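Local coordinates for peptidase M28 (Shewanella amazonensis SB2B, PDB 3IIB), which probably acts as a zinc-dependent carboxypeptidase or dipeptidase of the M28 family, carrying two zinc ions in its active site, at residues 108-113 with 129-134. Numbering follows the deposited sequence.
Sequences ATIVRF and DKIAFI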
ATOM      1  N   ALA A 108      -0.459 -25.563   9.905  1.00  7.01           N
ATOM      2  CA  ALA A 108       0.821 -26.218  10.126  1.00  6.90           C
ATOM      3  C   ALA A 108       1.789 -25.292  10.789  1.00  7.62           C
ATOM      4  O   ALA A 108       1.701 -24.071  10.610  1.00  7.06           O
ATOM      5  CB  ALA A 108       1.430 -26.691   8.794  1.00  6.42           C
ATOM      6  N   THR A 109       2.745 -25.885  11.499  1.00  8.58           N
ATOM      7  CA  THR A 109       3.906 -25.160  12.030  1.00  8.28           C
ATOM      8  C   THR A 109       4.829 -24.784  10.893  1.00  8.69           C
ATOM      9  O   THR A 109       5.021 -25.560   9.949  1.00  8.79           O
ATOM     10  CB  THR A 109       4.646 -26.048  13.030  1.00  9.37           C
ATOM     11  OG1 THR A 109       3.727 -26.356  14.078  1.00 10.21           O
ATOM     12  CG2 THR A 109       5.900 -25.376  13.595  1.00  8.54           C
ATOM     13  N   ILE A 110       5.391 -23.586  10.945  1.00  8.67           N
ATOM     14  CA  ILE A 110       6.344 -23.158   9.926  1.00  7.60           C
ATOM     15  C   ILE A 110       7.789 -23.374  10.358  1.00  8.77           C
ATOM     16  O   ILE A 110       8.075 -23.551  11.550  1.00  9.88           O
ATOM     17  CB  ILE A 110       6.114 -21.662   9.500  1.00  8.61           C
ATOM     18  CG1 ILE A 110       6.534 -20.711  10.597  1.00 12.68           C
ATOM     19  CG2 ILE A 110       4.644 -21.410   9.079  1.00  7.84           C
ATOM     20  CD1 ILE A 110       6.621 -19.289  10.167  1.00 12.57           C
ATOM     21  N   VAL A 111       8.684 -23.401   9.381  1.00  6.87           N
ATOM     22  CA  VAL A 111      10.123 -23.378   9.596  1.00  8.36           C
ATOM     23  C   VAL A 111      10.680 -22.285   8.704  1.00  7.40           C
ATOM     24  O   VAL A 111      10.430 -22.275   7.504  1.00  6.45           O
ATOM     25  CB  VAL A 111      10.821 -24.730   9.288  1.00  8.99           C
ATOM     26  CG1 VAL A 111      12.350 -24.627   9.579  1.00  5.76           C
ATOM     27  CG2 VAL A 111      10.200 -25.869  10.069  1.00  6.58           C
ATOM     28  N   ARG A 112      11.431 -21.371   9.306  1.00  5.52           N
ATOM     29  CA  ARG A 112      11.962 -20.219   8.618  1.00  7.61           C
ATOM     30  C   ARG A 112      13.343 -20.499   8.021  1.00  7.42           C
ATOM     31  O   ARG A 112      14.192 -21.101   8.664  1.00  8.09           O
ATOM     32  CB  ARG A 112      12.083 -19.033   9.594  1.00  6.84           C
ATOM     33  CG  ARG A 112      12.589 -17.754   8.947  1.00  5.04           C
ATOM     34  CD  ARG A 112      12.849 -16.648   9.990  1.00  6.84           C
ATOM     35  NE  ARG A 112      13.522 -15.519   9.346  1.00  6.43           N
ATOM     36  CZ  ARG A 112      14.790 -15.531   8.922  1.00  7.02           C
ATOM     37  NH1 ARG A 112      15.580 -16.571   9.167  1.00  9.96           N
ATOM     38  NH2 ARG A 112      15.303 -14.471   8.294  1.00  7.40           N
ATOM     39  N   PHE A 113      13.546 -20.010   6.799  1.00  6.71           N
ATOM     40  CA  PHE A 113      14.824 -20.068   6.088  1.00  7.22           C
ATOM     41  C   PHE A 113      15.188 -18.672   5.631  1.00  7.45           C
ATOM     42  O   PHE A 113      14.311 -17.915   5.228  1.00  7.18           O
ATOM     43  CB  PHE A 113      14.700 -21.047   4.900  1.00  6.33           C
ATOM     44  CG  PHE A 113      14.438 -22.457   5.353  1.00  5.48           C
ATOM     45  CD1 PHE A 113      15.502 -23.279   5.722  1.00  8.49           C
ATOM     46  CD2 PHE A 113      13.124 -22.927   5.525  1.00  5.47           C
ATOM     47  CE1 PHE A 113      15.264 -24.565   6.240  1.00  7.82           C
ATOM     48  CE2 PHE A 113      12.890 -24.199   6.034  1.00 10.41           C
ATOM     49  CZ  PHE A 113      13.946 -25.020   6.380  1.00  7.31           C
ATOM     50  N   ASP A 129       5.182 -32.466   7.381  1.00  6.41           N
ATOM     51  CA  ASP A 129       4.014 -31.898   8.078  1.00  9.32           C
ATOM     52  C   ASP A 129       4.088 -30.389   8.336  1.00 10.08           C
ATOM     53  O   ASP A 129       3.188 -29.830   8.977  1.00  9.97           O
ATOM     54  CB  ASP A 129       3.788 -32.614   9.416  1.00 12.23           C
ATOM     55  CG  ASP A 129       3.793 -34.120   9.267  1.00 20.51           C
ATOM     56  OD1 ASP A 129       3.046 -34.614   8.400  1.00 25.41           O
ATOM     57  OD2 ASP A 129       4.558 -34.793   9.994  1.00 26.76           O
ATOM     58  N   LYS A 130       5.107 -29.721   7.807  1.00  6.56           N
ATOM     59  CA  LYS A 130       5.321 -28.312   8.100  1.00  7.91           C
ATOM     60  C   LYS A 130       5.250 -27.449   6.854  1.00  6.27           C
ATOM     61  O   LYS A 130       5.260 -27.929   5.732  1.00  5.54           O
ATOM     62  CB  LYS A 130       6.677 -28.127   8.785  1.00  6.60           C
ATOM     63  CG  LYS A 130       6.702 -28.761  10.197  1.00 12.29           C
ATOM     64  CD  LYS A 130       7.992 -28.508  10.939  1.00 15.66           C
ATOM     65  CE  LYS A 130       7.883 -28.901  12.390  1.00 24.83           C
ATOM     66  NZ  LYS A 130       9.225 -28.837  13.060  1.00 36.44           N
ATOM     67  N   ILE A 131       5.189 -26.152   7.079  1.00  4.85           N
ATOM     68  CA  ILE A 131       5.187 -25.200   5.975  1.00  5.70           C
ATOM     69  C   ILE A 131       6.533 -24.464   5.988  1.00  7.96           C
ATOM     70  O   ILE A 131       6.935 -23.940   7.027  1.00  5.24           O
ATOM     71  CB  ILE A 131       4.024 -24.219   6.126  1.00  4.75           C
ATOM     72  CG1 ILE A 131       2.688 -24.917   5.747  1.00  4.03           C
ATOM     73  CG2 ILE A 131       4.214 -22.930   5.247  1.00  6.45           C
ATOM     74  CD1 ILE A 131       1.417 -24.098   6.056  1.00  7.08           C
ATOM     75  N   ALA A 132       7.200 -24.420   4.844  1.00  5.13           N
ATOM     76  CA  ALA A 132       8.449 -23.650   4.732  1.00  6.34           C
ATOM     77  C   ALA A 132       8.104 -22.174   4.658  1.00  4.72           C
ATOM     78  O   ALA A 132       7.113 -21.824   4.041  1.00  7.38           O
ATOM     79  CB  ALA A 132       9.267 -24.080   3.490  1.00  6.94           C
ATOM     80  N   PHE A 133       8.956 -21.341   5.259  1.00  5.66           N
ATOM     81  CA  PHE A 133       8.868 -19.875   5.168  1.00  3.49           C
ATOM     82  C   PHE A 133      10.241 -19.347   4.738  1.00  6.15           C
ATOM     83  O   PHE A 133      11.198 -19.401   5.496  1.00  7.72           O
ATOM     84  CB  PHE A 133       8.372 -19.299   6.517  1.00  4.26           C
ATOM     85  CG  PHE A 133       8.515 -17.796   6.677  1.00  2.88           C
ATOM     86  CD1 PHE A 133       8.150 -16.904   5.650  1.00  4.68           C
ATOM     87  CD2 PHE A 133       9.054 -17.274   7.856  1.00  3.93           C
ATOM     88  CE1 PHE A 133       8.323 -15.523   5.808  1.00  7.20           C
ATOM     89  CE2 PHE A 133       9.193 -15.917   8.030  1.00  7.88           C
ATOM     90  CZ  PHE A 133       8.853 -15.037   7.005  1.00  7.06           C
ATOM     91  N   ILE A 134      10.339 -18.852   3.501  1.00  5.26           N
ATOM     92  CA  ILE A 134      11.539 -18.191   3.042  1.00  5.14           C
ATOM     93  C   ILE A 134      11.385 -16.705   3.313  1.00  5.71           C
ATOM     94  O   ILE A 134      10.423 -16.083   2.838  1.00  5.95           O
ATOM     95  CB  ILE A 134      11.783 -18.379   1.514  1.00  5.13           C
ATOM     96  CG1 ILE A 134      11.979 -19.851   1.143  1.00  8.70           C
ATOM     97  CG2 ILE A 134      12.997 -17.463   1.049  1.00  6.68           C
ATOM     98  CD1 ILE A 134      12.118 -20.161  -0.391  1.00  8.78           C
TER
HETATM   99  O   HOH W   1       2.797 -28.796  11.490  1.00  8.51           O
HETATM  100  O   HOH W   2       9.333 -25.399  13.395  1.00 23.58           O
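Thr-109 to Phe-113 and Ile-131 to Phe-133 are joined as parallel strands by four backbone hydrogen bonds, in the part of the mixed sheet remote from the two zinc ions. The parallel assignment follows from the alternation of partners: Ile-131 donates its N to Thr-109 O (2.9 Å) and returns its O to Val-111 N (3.0 Å), and Phe-133 repeats this between Val-111 O and Phe-113 N. The segment axes differ by 32°, consistent with the usual twist of a parallel pair. Next to the Thr-109 O bond, a water accepts from Thr-109 N and donates to Asp-129 O.

The chain runs from strand 106-113 through helix 116-120 into strand 131-134, a beta-alpha-beta unit whose strands are direct neighbours; strand 220-242 flanks 106-113 antiparallel, and strand 168-172 pairs with 131-134 in parallel. Helix 203-213 covers the face bearing Ile-110, Arg-112 and Phe-133. There the Phe-133 ring, with CG anti to the backbone N (chi1 167°), reaches both neighbours: Ile-110 CD1 lies 3.9 Å from its CD2, the two side chains running side by side, while Arg-112 passes obliquely with CG 3.7 Å from the same CD2. Arg-112 meets the ring through its methylenes; the guanidinium, its plane turned 84° from that of the ring, lies beyond it, held by salt bridges to Asp-114 and Asp-135.

On the face of Val-111 and Phe-113, the aliphatic part of Lys-130 leans over strand 106-113, its CD meeting Val-111 CG2 at 3.5 Å. The Phe-113 ring approaches Ala-132 CB more loosely, at 4.4 Å from CE2.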